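Local coordinates for BpsB (PgaB), Poly-beta-1,6-N-acetyl-D-glucosamine N-deacetylase (Bordetella bronchiseptica RB50, PDB 5BU6), which removes acetyl groups from poly-beta-1,6-N-acetyl-D-glucosamine as a family 4 carbohydrate esterase and is required for biofilm formation in this bacterium, at residues Ser59-Ile64 against Thr214-Val219; Thr110-Ala115 against Thr119-Ser124; His154-His159 against Leu200-His205; Pro246-Pro251 against Gln257-Leu262. The protein carries 5 engineered substitutions. All coordinates share one frame; numbering follows the deposited sequence.

Interaction 1: residues Ser59-Ile64 against Thr214-Val219; sequences SMQQII and TIRSIV. With EDO (1,2-ethanediol), chain J.
R216 reaches from just before strand 217-219 to Q61 and I64 on helix 60-67. From CB its chain runs extended as far as NE, after a first torsion that sets CG between the backbone N and the carbonyl carbon (chi1 45°). CD passes 4.0 Å from I64 CD1, and NE lies beside the same methyl while it makes a salt bridge to E150. Beyond NE, I64 CD1 sits over one face of the guanidinium, toward its rim, with NH2 3.4 Å from it. Both terminal nitrogens converge end-on on Q61 OE1, which lies in the guanidinium plane: NH1 at 2.7 Å and NH2 at 3.0 Å. They come from the same face of the amide, whose plane is turned 45° from the guanidinium. Helix 60-67 opens with a capping box, in which Q62 N bonds to S59 OG (3.1 Å) and S59 N to Q62 OE1 (2.9 Å). The backbone N of Q61 in that first turn donates to O2 of an ethanediol, probably from the crystallisation liquor. Deeper in, the bent chain of M60 brings CE to 3.3 Å from S217 OG, next to strands 149-153 and 240-242.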
loop_
_atom_site.group_PDB
_atom_site.type_symbol
_atom_site.label_atom_id
_atom_site.label_comp_id
_atom_site.label_asym_id
_atom_site.label_seq_id
_atom_site.Cartn_x
_atom_site.Cartn_y
_atom_site.Cartn_z
ATOM N N SER A 59 7.305 -13.245 -2.697
ATOM C CA SER A 59 6.290 -12.492 -3.447
ATOM C C SER A 59 4.905 -12.743 -2.859
ATOM O O SER A 59 4.708 -13.681 -2.093
ATOM C CB SER A 59 6.281 -12.908 -4.907
ATOM O OG SER A 59 6.002 -14.309 -4.978
ATOM N N MET A 60 3.926 -11.943 -3.269
ATOM C CA MET A 60 2.540 -12.223 -2.893
ATOM C C MET A 60 2.051 -13.555 -3.469
ATOM O O MET A 60 1.248 -14.259 -2.851
ATOM C CB MET A 60 1.612 -11.097 -3.358
ATOM C CG MET A 60 0.188 -11.257 -2.826
ATOM S SD MET A 60 -0.179 -10.047 -1.551
ATOM C CE MET A 60 -0.015 -8.529 -2.489
ATOM N N GLN A 61 2.520 -13.894 -4.666
ATOM C CA GLN A 61 2.168 -15.183 -5.251
ATOM C C GLN A 61 2.638 -16.339 -4.350
ATOM O O GLN A 61 1.966 -17.374 -4.216
ATOM C CB GLN A 61 2.767 -15.326 -6.644
ATOM C CG GLN A 61 2.322 -16.602 -7.339
ATOM C CD GLN A 61 0.818 -16.610 -7.595
ATOM O OE1 GLN A 61 0.278 -15.670 -8.171
ATOM N NE2 GLN A 61 0.138 -17.666 -7.150
ATOM N N GLN A 62 3.817 -16.174 -3.755
ATOM C CA GLN A 62 4.337 -17.187 -2.842
ATOM C C GLN A 62 3.469 -17.303 -1.593
ATOM O O GLN A 62 3.223 -18.417 -1.102
ATOM C CB GLN A 62 5.778 -16.873 -2.455
ATOM C CG GLN A 62 6.801 -17.352 -3.476
ATOM C CD GLN A 62 8.206 -16.939 -3.091
ATOM O OE1 GLN A 62 8.557 -15.765 -3.166
ATOM N NE2 GLN A 62 8.997 -17.891 -2.641
ATOM N N ILE A 63 2.982 -16.171 -1.089
ATOM C CA ILE A 63 2.087 -16.215 0.072
ATOM C C ILE A 63 0.820 -17.002 -0.275
ATOM O O ILE A 63 0.406 -17.889 0.459
ATOM C CB ILE A 63 1.687 -14.816 0.552
ATOM C CG1 ILE A 63 2.884 -14.119 1.200
ATOM C CG2 ILE A 63 0.518 -14.906 1.542
ATOM C CD1 ILE A 63 2.738 -12.581 1.306
ATOM N N ILE A 64 0.213 -16.653 -1.399
ATOM C CA ILE A 64 -1.013 -17.301 -1.842
ATOM C C ILE A 64 -0.808 -18.805 -2.002
ATOM O O ILE A 64 -1.620 -19.599 -1.553
ATOM C CB ILE A 64 -1.493 -16.683 -3.156
ATOM C CG1 ILE A 64 -1.812 -15.199 -2.939
ATOM C CG2 ILE A 64 -2.693 -17.397 -3.675
ATOM C CD1 ILE A 64 -1.941 -14.411 -4.224
ATOM N N THR A 214 -4.118 -7.632 -13.574
ATOM C CA THR A 214 -5.323 -7.756 -12.757
ATOM C C THR A 214 -4.916 -7.820 -11.285
ATOM O O THR A 214 -4.360 -8.822 -10.852
ATOM C CB THR A 214 -6.139 -9.030 -13.121
ATOM O OG1 THR A 214 -6.615 -8.926 -14.465
ATOM C CG2 THR A 214 -7.329 -9.211 -12.175
ATOM N N ILE A 215 -5.191 -6.772 -10.517
ATOM C CA ILE A 215 -4.707 -6.741 -9.143
ATOM C C ILE A 215 -5.613 -7.610 -8.278
ATOM O O ILE A 215 -6.741 -7.925 -8.668
ATOM C CB ILE A 215 -4.664 -5.347 -8.552
ATOM C CG1 ILE A 215 -6.069 -4.739 -8.502
ATOM C CG2 ILE A 215 -3.722 -4.472 -9.334
ATOM C CD1 ILE A 215 -6.138 -3.532 -7.584
ATOM N N ARG A 216 -5.118 -7.982 -7.104
ATOM C CA ARG A 216 -5.897 -8.812 -6.208
ATOM C C ARG A 216 -5.723 -8.376 -4.767
ATOM O O ARG A 216 -6.184 -9.051 -3.857
ATOM C CB ARG A 216 -5.504 -10.280 -6.366
ATOM C CG ARG A 216 -4.019 -10.494 -6.411
ATOM C CD ARG A 216 -3.655 -11.914 -6.804
ATOM N NE ARG A 216 -2.233 -11.988 -7.116
ATOM C CZ ARG A 216 -1.601 -13.086 -7.509
ATOM N NH1 ARG A 216 -0.303 -13.039 -7.766
ATOM N NH2 ARG A 216 -2.262 -14.228 -7.642
ATOM N N SER A 217 -5.071 -7.233 -4.562
ATOM C CA SER A 217 -4.792 -6.782 -3.213
ATOM C C SER A 217 -4.966 -5.269 -3.064
ATOM O O SER A 217 -4.805 -4.523 -4.041
ATOM C CB SER A 217 -3.368 -7.195 -2.820
ATOM O OG SER A 217 -2.442 -6.747 -3.794
ATOM N N ILE A 218 -5.315 -4.840 -1.851
ATOM C CA ILE A 218 -5.428 -3.420 -1.497
ATOM C C ILE A 218 -4.567 -3.132 -0.292
ATOM O O ILE A 218 -4.607 -3.864 0.718
ATOM C CB ILE A 218 -6.896 -3.013 -1.193
ATOM C CG1 ILE A 218 -6.957 -1.636 -0.537
ATOM C CG2 ILE A 218 -7.564 -4.004 -0.257
ATOM C CD1 ILE A 218 -6.742 -0.514 -1.494
ATOM N N VAL A 219 -3.745 -2.097 -0.400
ATOM C CA VAL A 219 -2.999 -1.590 0.742
ATOM C C VAL A 219 -3.737 -0.363 1.222
ATOM O O VAL A 219 -3.751 0.645 0.527
ATOM C CB VAL A 219 -1.546 -1.191 0.391
ATOM C CG1 VAL A 219 -0.816 -0.651 1.668
ATOM C CG2 VAL A 219 -0.784 -2.381 -0.200
HETATM C C1 EDO J . 4.950 -11.034 -8.411
HETATM O O1 EDO J . 6.075 -10.758 -7.570
HETATM C C2 EDO J . 4.204 -12.262 -7.883
HETATM O O2 EDO J . 3.436 -11.958 -6.706
#

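Interaction 2: residues Thr110-Ala115 against Thr119-Ser124; sequences TSWTDA and TKIRLS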
loop_
_atom_site.group_PDB
_atom_site.type_symbol
_atom_site.label_atom_id
_atom_site.label_comp_id
_atom_site.label_asym_id
_atom_site.label_seq_id
_atom_site.Cartn_x
_atom_site.Cartn_y
_atom_site.Cartn_z
ATOM N N THR A 110 -4.186 5.551 -7.663
ATOM C CA THR A 110 -4.353 5.716 -9.104
ATOM C C THR A 110 -4.812 7.129 -9.489
ATOM O O THR A 110 -4.612 7.549 -10.618
ATOM C CB THR A 110 -5.301 4.651 -9.699
ATOM O OG1 THR A 110 -6.567 4.678 -9.038
ATOM C CG2 THR A 110 -4.684 3.258 -9.540
ATOM N N SER A 111 -5.399 7.884 -8.571
ATOM C CA SER A 111 -5.755 9.252 -8.937
ATOM C C SER A 111 -4.497 10.141 -9.034
ATOM O O SER A 111 -4.545 11.218 -9.627
ATOM C CB SER A 111 -6.767 9.867 -7.954
ATOM O OG SER A 111 -6.155 10.167 -6.717
ATOM N N TRP A 112 -3.389 9.679 -8.460
ATOM C CA TRP A 112 -2.114 10.378 -8.536
ATOM C C TRP A 112 -1.366 9.998 -9.806
ATOM O O TRP A 112 -0.971 10.842 -10.587
ATOM C CB TRP A 112 -1.251 10.040 -7.307
ATOM C CG TRP A 112 -1.798 10.524 -6.008
ATOM C CD1 TRP A 112 -2.902 11.278 -5.815
ATOM C CD2 TRP A 112 -1.249 10.273 -4.699
ATOM N NE1 TRP A 112 -3.089 11.518 -4.476
ATOM C CE2 TRP A 112 -2.082 10.924 -3.770
ATOM C CE3 TRP A 112 -0.149 9.564 -4.237
ATOM C CZ2 TRP A 112 -1.851 10.889 -2.398
ATOM C CZ3 TRP A 112 0.096 9.539 -2.853
ATOM C CH2 TRP A 112 -0.760 10.194 -1.962
ATOM N N THR A 113 -1.151 8.698 -9.976
ATOM C CA THR A 113 -0.536 8.139 -11.170
ATOM C C THR A 113 -1.313 8.528 -12.427
ATOM O O THR A 113 -0.727 8.856 -13.458
ATOM C CB THR A 113 -0.445 6.599 -11.043
ATOM O OG1 THR A 113 0.309 6.293 -9.863
ATOM C CG2 THR A 113 0.232 5.940 -12.289
ATOM N N ASP A 114 -2.637 8.516 -12.335
ATOM C CA ASP A 114 -3.463 8.810 -13.501
ATOM C C ASP A 114 -3.972 10.255 -13.554
ATOM O O ASP A 114 -4.965 10.529 -14.202
ATOM C CB ASP A 114 -4.669 7.875 -13.547
ATOM C CG ASP A 114 -5.250 7.771 -14.922
ATOM O OD1 ASP A 114 -4.474 7.446 -15.846
ATOM O OD2 ASP A 114 -6.459 8.042 -15.068
ATOM N N ALA A 115 -3.328 11.172 -12.840
ATOM C CA ALA A 115 -3.800 12.552 -12.876
ATOM C C ALA A 115 -3.718 13.117 -14.290
ATOM O O ALA A 115 -2.827 12.753 -15.062
ATOM C CB ALA A 115 -2.994 13.427 -11.895
ATOM N N THR A 119 -1.448 18.732 -14.780
ATOM C CA THR A 119 -2.038 19.197 -13.532
ATOM C C THR A 119 -1.245 18.705 -12.314
ATOM O O THR A 119 -0.565 17.686 -12.366
ATOM C CB THR A 119 -3.515 18.763 -13.392
ATOM O OG1 THR A 119 -3.588 17.353 -13.129
ATOM C CG2 THR A 119 -4.317 19.110 -14.664
ATOM N N LYS A 120 -1.336 19.458 -11.227
ATOM C CA LYS A 120 -0.652 19.132 -9.990
ATOM C C LYS A 120 -1.529 18.230 -9.147
ATOM O O LYS A 120 -2.749 18.300 -9.219
ATOM C CB LYS A 120 -0.303 20.407 -9.216
ATOM C CG LYS A 120 1.020 21.039 -9.628
ATOM C CD LYS A 120 1.234 22.377 -8.937
ATOM C CE LYS A 120 2.695 22.785 -8.959
ATOM N NZ LYS A 120 3.218 22.871 -10.343
ATOM N N ILE A 121 -0.898 17.375 -8.358
ATOM C CA ILE A 121 -1.611 16.481 -7.456
ATOM C C ILE A 121 -1.762 17.190 -6.120
ATOM O O ILE A 121 -0.768 17.612 -5.540
ATOM C CB ILE A 121 -0.863 15.141 -7.257
ATOM C CG1 ILE A 121 -1.052 14.216 -8.463
ATOM C CG2 ILE A 121 -1.310 14.432 -5.966
ATOM C CD1 ILE A 121 -0.253 14.610 -9.683
ATOM N N ARG A 122 -2.992 17.355 -5.644
ATOM C CA ARG A 122 -3.188 17.891 -4.301
ATOM C C ARG A 122 -3.080 16.775 -3.277
ATOM O O ARG A 122 -3.818 15.791 -3.336
ATOM C CB ARG A 122 -4.540 18.593 -4.159
ATOM C CG ARG A 122 -4.839 18.985 -2.712
ATOM C CD ARG A 122 -5.958 20.025 -2.584
ATOM N NE ARG A 122 -5.672 21.263 -3.305
ATOM C CZ ARG A 122 -4.823 22.197 -2.888
ATOM N NH1 ARG A 122 -4.634 23.290 -3.614
ATOM N NH2 ARG A 122 -4.161 22.038 -1.750
ATOM N N LEU A 123 -2.150 16.930 -2.344
ATOM C CA LEU A 123 -1.934 15.933 -1.305
ATOM C C LEU A 123 -2.681 16.313 -0.034
ATOM O O LEU A 123 -3.373 15.493 0.564
ATOM C CB LEU A 123 -0.441 15.780 -1.009
ATOM C CG LEU A 123 0.450 15.202 -2.114
ATOM C CD1 LEU A 123 1.907 15.160 -1.658
ATOM C CD2 LEU A 123 -0.025 13.816 -2.528
ATOM N N SER A 124 -2.529 17.567 0.369
ATOM C CA SER A 124 -3.198 18.093 1.547
ATOM C C SER A 124 -3.771 19.453 1.181
ATOM O O SER A 124 -3.410 20.006 0.142
ATOM C CB SER A 124 -2.223 18.196 2.722
ATOM O OG SER A 124 -1.653 19.491 2.783
#
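Just ahead of A115, which packs on I121, the short helix 110-113 is closed by a backbone bond from D114 N to T110 O (2.8 Å). The contact this turn makes with segment 119-124 is apolar and centres on the W112 indole. One face of the indole takes two methyls from alternate residues of strand 121-124. I121 CG2 lies over the five-membered ring, 3.8 Å from its centroid and 22° off the normal, while L123 CD2 lies over the six-membered ring at an equal 3.8 Å; both are CH-pi contacts. The strand side chains cross the indole at about a right angle. In I121, chi1 of -77° puts CG2 anti to the backbone N and over the indole, and the other branch ends with CD1 3.7 Å from A115 CB. Nearer the turn, T119 OG1 comes within 4.2 Å of A115 CB, but its hydrogen bond goes to P116 O. R122, whose CB is directed away from the helix, donates from NH2 to S124 O (2.9 Å), on a lone pair in the carbonyl plane. The W112 ring also meets the ring of the nickel ligand H159. The strand forms an antiparallel beta-hairpin with 127-129, where L123 and S124 together face one residue of the partner strand, a classic beta bulge.

Interaction 3: residues His154-His159 against Leu200-His205; sequences HSHNLH and LKTSAH. Engineered in segment 200-205: H205 (natural residue Asp). With NI (nickel (II) ion), chain C; SCN (thiocyanate ion), chain H.
T202 CG2 sits squarely over the imidazole face of H156, 3.7 Å from the ring centroid and only 4° off its normal, in a CH-pi contact. The loop 154-159 that carries H156 is folded by an ST motif, in which S155 OG accepts from L158 N (2.9 Å) and donates in the carbonyl plane to H154 O. A first torsion of -179° carries the H156 ring out over helix 189-211, and its ND1 is tied to T110. The close packing continues at S203, whose CB rests 3.8 Å from H156 N; its OG bonds to L200 O and to S153. L158 and L200 approach more loosely, staying beyond 4 Å of the opposite segment. On the far side of the loop from the helix, H154 NE2 and H159 NE2 bind nickel at 2.2 and 2.1 Å, together with D84 and waters 1 and 2, the Asp-His-His metal site of family 4 carbohydrate esterases. H205, an exposed engineered residue (Asp naturally), takes no part in the packing. Its NE2 donates nearly straight, at 161°, to N of a thiocyanate ion 2.8 Å away, probably from the crystallisation liquor.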
loop_
_atom_site.group_PDB
_atom_site.type_symbol
_atom_site.label_atom_id
_atom_site.label_comp_id
_atom_site.label_asym_id
_atom_site.label_seq_id
_atom_site.Cartn_x
_atom_site.Cartn_y
_atom_site.Cartn_z
ATOM N N HIS A 154 -3.450 1.183 -3.972
ATOM C CA HIS A 154 -3.357 2.015 -2.764
ATOM C C HIS A 154 -4.559 2.955 -2.727
ATOM O O HIS A 154 -4.469 4.056 -2.192
ATOM C CB HIS A 154 -2.034 2.804 -2.748
ATOM C CG HIS A 154 -1.552 3.154 -1.379
ATOM N ND1 HIS A 154 -2.039 2.547 -0.238
ATOM C CD2 HIS A 154 -0.632 4.057 -0.963
ATOM C CE1 HIS A 154 -1.444 3.068 0.824
ATOM N NE2 HIS A 154 -0.572 3.971 0.409
ATOM N N SER A 155 -5.669 2.473 -3.293
ATOM C CA SER A 155 -6.946 3.185 -3.533
ATOM C C SER A 155 -6.840 4.072 -4.780
ATOM O O SER A 155 -5.765 4.254 -5.327
ATOM C CB SER A 155 -7.409 4.025 -2.331
ATOM O OG SER A 155 -6.766 5.297 -2.298
ATOM N N HIS A 156 -7.975 4.583 -5.238
ATOM C CA HIS A 156 -7.993 5.603 -6.289
ATOM C C HIS A 156 -7.795 6.965 -5.640
ATOM O O HIS A 156 -6.806 7.622 -5.875
ATOM C CB HIS A 156 -9.306 5.568 -7.090
ATOM C CG HIS A 156 -9.371 6.577 -8.201
ATOM N ND1 HIS A 156 -8.461 6.607 -9.234
ATOM C CD2 HIS A 156 -10.235 7.594 -8.431
ATOM C CE1 HIS A 156 -8.763 7.595 -10.057
ATOM N NE2 HIS A 156 -9.834 8.216 -9.590
ATOM N N ASN A 157 -8.732 7.363 -4.798
ATOM C CA ASN A 157 -8.659 8.663 -4.147
ATOM C C ASN A 157 -9.020 8.581 -2.664
ATOM O O ASN A 157 -9.767 9.390 -2.156
ATOM C CB ASN A 157 -9.574 9.652 -4.872
ATOM C CG ASN A 157 -9.329 11.088 -4.471
ATOM O OD1 ASN A 157 -8.246 11.443 -3.981
ATOM N ND2 ASN A 157 -10.338 11.926 -4.667
ATOM N N LEU A 158 -8.504 7.579 -1.963
ATOM C CA LEU A 158 -8.771 7.493 -0.524
ATOM C C LEU A 158 -7.532 7.832 0.287
ATOM O O LEU A 158 -7.531 7.683 1.507
ATOM C CB LEU A 158 -9.258 6.098 -0.151
ATOM C CG LEU A 158 -10.549 5.684 -0.849
ATOM C CD1 LEU A 158 -10.871 4.266 -0.444
ATOM C CD2 LEU A 158 -11.693 6.616 -0.507
ATOM N N HIS A 159 -6.475 8.268 -0.390
ATOM C CA HIS A 159 -5.212 8.550 0.299
ATOM C C HIS A 159 -5.195 10.009 0.768
ATOM O O HIS A 159 -4.305 10.787 0.412
ATOM C CB HIS A 159 -4.025 8.229 -0.629
ATOM C CG HIS A 159 -2.759 7.888 0.103
ATOM N ND1 HIS A 159 -2.192 8.722 1.041
ATOM C CD2 HIS A 159 -1.936 6.819 0.013
ATOM C CE1 HIS A 159 -1.088 8.174 1.513
ATOM N NE2 HIS A 159 -0.910 7.016 0.908
ATOM N N LEU A 200 -12.393 1.613 -5.238
ATOM C CA LEU A 200 -11.565 0.426 -5.430
ATOM C C LEU A 200 -11.703 -0.110 -6.853
ATOM O O LEU A 200 -10.711 -0.521 -7.466
ATOM C CB LEU A 200 -11.932 -0.664 -4.411
ATOM C CG LEU A 200 -11.727 -0.255 -2.951
ATOM C CD1 LEU A 200 -12.043 -1.391 -1.988
ATOM C CD2 LEU A 200 -10.314 0.249 -2.747
ATOM N N LYS A 201 -12.935 -0.128 -7.364
ATOM C CA LYS A 201 -13.203 -0.618 -8.713
ATOM C C LYS A 201 -12.441 0.216 -9.747
ATOM O O LYS A 201 -11.814 -0.318 -10.660
ATOM C CB LYS A 201 -14.704 -0.577 -9.024
ATOM C CG LYS A 201 -15.096 -1.301 -10.311
ATOM C CD LYS A 201 -16.456 -0.838 -10.841
ATOM C CE LYS A 201 -17.532 -0.812 -9.757
ATOM N NZ LYS A 201 -18.028 -2.167 -9.372
ATOM N N THR A 202 -12.507 1.533 -9.600
ATOM C CA THR A 202 -11.758 2.423 -10.477
ATOM C C THR A 202 -10.246 2.153 -10.450
ATOM O O THR A 202 -9.618 2.077 -11.512
ATOM C CB THR A 202 -12.039 3.900 -10.124
ATOM O OG1 THR A 202 -13.440 4.150 -10.264
ATOM C CG2 THR A 202 -11.284 4.853 -11.056
ATOM N N SER A 203 -9.655 1.995 -9.264
ATOM C CA SER A 203 -8.209 1.761 -9.201
ATOM C C SER A 203 -7.823 0.446 -9.876
ATOM O O SER A 203 -6.813 0.377 -10.583
ATOM C CB SER A 203 -7.699 1.777 -7.740
ATOM O OG SER A 203 -8.121 0.623 -7.038
ATOM N N ALA A 204 -8.632 -0.597 -9.700
ATOM C CA ALA A 204 -8.339 -1.872 -10.369
ATOM C C ALA A 204 -8.504 -1.767 -11.902
ATOM O O ALA A 204 -7.691 -2.297 -12.670
ATOM C CB ALA A 204 -9.222 -2.990 -9.814
ATOM N N HIS A 205 -9.531 -1.068 -12.352
ATOM C CA HIS A 205 -9.687 -0.885 -13.789
ATOM C C HIS A 205 -8.525 -0.072 -14.385
ATOM O O HIS A 205 -7.981 -0.436 -15.428
ATOM C CB HIS A 205 -11.016 -0.227 -14.115
ATOM C CG HIS A 205 -11.030 0.442 -15.451
ATOM N ND1 HIS A 205 -11.229 -0.248 -16.627
ATOM C CD2 HIS A 205 -10.821 1.734 -15.801
ATOM C CE1 HIS A 205 -11.163 0.594 -17.642
ATOM N NE2 HIS A 205 -10.918 1.802 -17.168
HETATM NI NI NI C . 0.587 5.624 1.278
HETATM S S SCN H . -8.386 5.524 -20.154
HETATM C C SCN H . -9.663 4.418 -19.500
HETATM N N SCN H . -10.460 3.726 -19.095
HETATM O O HOH W 1 2.244 4.351 1.668
HETATM O O HOH W 2 1.884 7.085 2.217
#

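Interaction 4: residues Pro246-Pro251 against Gln257-Leu262; sequences PGPNTP and QIRRSL
P246 and R260 bring the two backbones closest, CA to CA 4.9 Å, and P246 CA makes a CA-H...O contact to R260 O at 3.6 Å. The touching parts run 123° apart end to end and are joined mainly through side-chain groups and water. G247, at phi 132° and psi 171°, has a backbone shape unfavourable for residues with a CB, and its O lies 3.4 Å from R259 CB. Water 3 donates to both G247 O and R259 O, bridging the segments. N249 then does the work of a neighbouring strand: its OD1 accepts from R259 N at 2.7 Å, in the amide plane on a lone pair, while ND2 donates to R259 O at 3.1 Å. Both bonds are nearly straight, and they hold the amide edge-on to the R259 backbone; ND2 also bonds to F13 O. This fastening lies just before strand 261-266, which joins strand 14-20 in the parallel sheet of the deacetylase fold. R259 turns back along the proline-rich segment, its chain extended from CG to NE, and NH1 donates to P248 O at 3.0 Å, almost along the C=O axis. R260 has its CB directed away, with NE bonded to T243 O and the side chain about 6 Å from the nickel. Water 4 lies near S261 OG, with a weak bond from G247 N.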
loop_
_atom_site.group_PDB
_atom_site.type_symbol
_atom_site.label_atom_id
_atom_site.label_comp_id
_atom_site.label_asym_id
_atom_site.label_seq_id
_atom_site.Cartn_x
_atom_site.Cartn_y
_atom_site.Cartn_z
ATOM N N PRO A 246 0.785 -4.234 13.465
ATOM C CA PRO A 246 2.045 -4.976 13.358
ATOM C C PRO A 246 1.918 -6.390 13.921
ATOM O O PRO A 246 0.948 -6.717 14.591
ATOM C CB PRO A 246 3.008 -4.132 14.193
ATOM C CG PRO A 246 2.132 -3.587 15.280
ATOM C CD PRO A 246 0.759 -3.364 14.653
ATOM N N GLY A 247 2.892 -7.234 13.641
ATOM C CA GLY A 247 2.880 -8.558 14.217
ATOM C C GLY A 247 3.130 -9.601 13.163
ATOM O O GLY A 247 3.165 -9.290 11.975
ATOM N N PRO A 248 3.326 -10.850 13.595
ATOM C CA PRO A 248 3.553 -11.921 12.631
ATOM C C PRO A 248 2.252 -12.295 11.950
ATOM O O PRO A 248 1.194 -12.253 12.572
ATOM C CB PRO A 248 4.080 -13.065 13.504
ATOM C CG PRO A 248 3.401 -12.852 14.825
ATOM C CD PRO A 248 3.254 -11.350 14.983
ATOM N N ASN A 249 2.324 -12.639 10.676
ATOM C CA ASN A 249 1.157 -13.183 10.003
ATOM C C ASN A 249 1.164 -14.683 10.144
ATOM O O ASN A 249 1.680 -15.398 9.283
ATOM C CB ASN A 249 1.138 -12.793 8.546
ATOM C CG ASN A 249 0.981 -11.312 8.369
ATOM O OD1 ASN A 249 -0.116 -10.766 8.529
ATOM N ND2 ASN A 249 2.080 -10.643 8.078
ATOM N N THR A 250 0.595 -15.140 11.247
ATOM C CA THR A 250 0.511 -16.556 11.544
ATOM C C THR A 250 -0.644 -17.143 10.724
ATOM O O THR A 250 -1.416 -16.394 10.129
ATOM C CB THR A 250 0.326 -16.776 13.061
ATOM O OG1 THR A 250 -0.831 -16.061 13.508
ATOM C CG2 THR A 250 1.556 -16.279 13.823
ATOM N N PRO A 251 -0.749 -18.483 10.658
ATOM C CA PRO A 251 -1.790 -19.084 9.811
ATOM C C PRO A 251 -3.230 -18.680 10.144
ATOM O O PRO A 251 -4.076 -18.774 9.265
ATOM C CB PRO A 251 -1.600 -20.591 10.056
ATOM C CG PRO A 251 -0.167 -20.731 10.369
ATOM C CD PRO A 251 0.196 -19.499 11.158
ATOM N N GLN A 257 -6.475 -9.330 6.336
ATOM C CA GLN A 257 -6.036 -8.551 7.495
ATOM C C GLN A 257 -4.531 -8.645 7.726
ATOM O O GLN A 257 -4.074 -8.703 8.876
ATOM C CB GLN A 257 -6.756 -9.025 8.766
ATOM C CG GLN A 257 -8.258 -9.137 8.656
ATOM C CD GLN A 257 -8.921 -7.791 8.529
ATOM O OE1 GLN A 257 -8.460 -6.800 9.107
ATOM N NE2 GLN A 257 -10.000 -7.735 7.751
ATOM N N ILE A 258 -3.763 -8.628 6.648
ATOM C CA ILE A 258 -2.313 -8.797 6.734
ATOM C C ILE A 258 -1.640 -7.684 7.566
ATOM O O ILE A 258 -1.910 -6.493 7.380
ATOM C CB ILE A 258 -1.709 -8.862 5.321
ATOM C CG1 ILE A 258 -2.166 -10.150 4.608
ATOM C CG2 ILE A 258 -0.190 -8.831 5.353
ATOM C CD1 ILE A 258 -1.644 -10.232 3.175
ATOM N N ARG A 259 -0.789 -8.109 8.494
ATOM C CA ARG A 259 -0.049 -7.232 9.390
ATOM C C ARG A 259 1.259 -6.756 8.766
ATOM O O ARG A 259 1.927 -7.519 8.084
ATOM C CB ARG A 259 0.254 -7.973 10.701
ATOM C CG ARG A 259 -1.005 -8.385 11.415
ATOM C CD ARG A 259 -0.757 -9.469 12.437
ATOM N NE ARG A 259 -1.972 -9.734 13.193
ATOM C CZ ARG A 259 -2.100 -10.712 14.079
ATOM N NH1 ARG A 259 -1.088 -11.538 14.309
ATOM N NH2 ARG A 259 -3.246 -10.867 14.721
ATOM N N ARG A 260 1.647 -5.510 9.016
ATOM C CA ARG A 260 2.964 -5.086 8.567
ATOM C C ARG A 260 3.588 -4.054 9.478
ATOM O O ARG A 260 2.898 -3.391 10.260
ATOM C CB ARG A 260 2.898 -4.537 7.149
ATOM C CG ARG A 260 2.214 -3.240 7.013
ATOM C CD ARG A 260 1.524 -3.154 5.616
ATOM N NE ARG A 260 0.810 -1.888 5.537
ATOM C CZ ARG A 260 1.097 -0.913 4.683
ATOM N NH1 ARG A 260 2.051 -1.075 3.778
ATOM N NH2 ARG A 260 0.401 0.212 4.716
ATOM N N SER A 261 4.903 -3.952 9.374
ATOM C CA SER A 261 5.680 -2.984 10.135
ATOM C C SER A 261 6.098 -1.908 9.166
ATOM O O SER A 261 6.268 -2.174 7.985
ATOM C CB SER A 261 6.892 -3.636 10.789
ATOM O OG SER A 261 6.473 -4.541 11.795
ATOM N N LEU A 262 6.248 -0.694 9.665
ATOM C CA LEU A 262 6.557 0.433 8.816
ATOM C C LEU A 262 7.988 0.849 9.101
ATOM O O LEU A 262 8.370 0.979 10.258
ATOM C CB LEU A 262 5.572 1.570 9.090
ATOM C CG LEU A 262 5.618 2.828 8.228
ATOM C CD1 LEU A 262 5.408 2.485 6.769
ATOM C CD2 LEU A 262 4.562 3.808 8.712
HETATM O O HOH W 3 4.312 -8.317 9.621
HETATM O O HOH W 4 5.420 -6.889 11.503
#

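Interactions 2 and 3 are nested, one after the other, inside the long loop of chain closed by interaction 1; interaction 4 follows later. Interactions 2 and 3 lie on the same side of the chain's centre, 12 Å between centres, joined by S111 N to H156 O. Interactions 1 and 3 are 16 Å apart between centres and share the run from helix 189-211 into strand 217-219; V219 O meets H154 ND1 at 2.7 Å, probably helping to orient that nickel ligand. Interaction 4 touches interaction 1 where V219 packs on R260, but lies 29 Å from interaction 2 between centres. Interactions 2, 3 and 4 thus approach the nickel site from different parts of the fold.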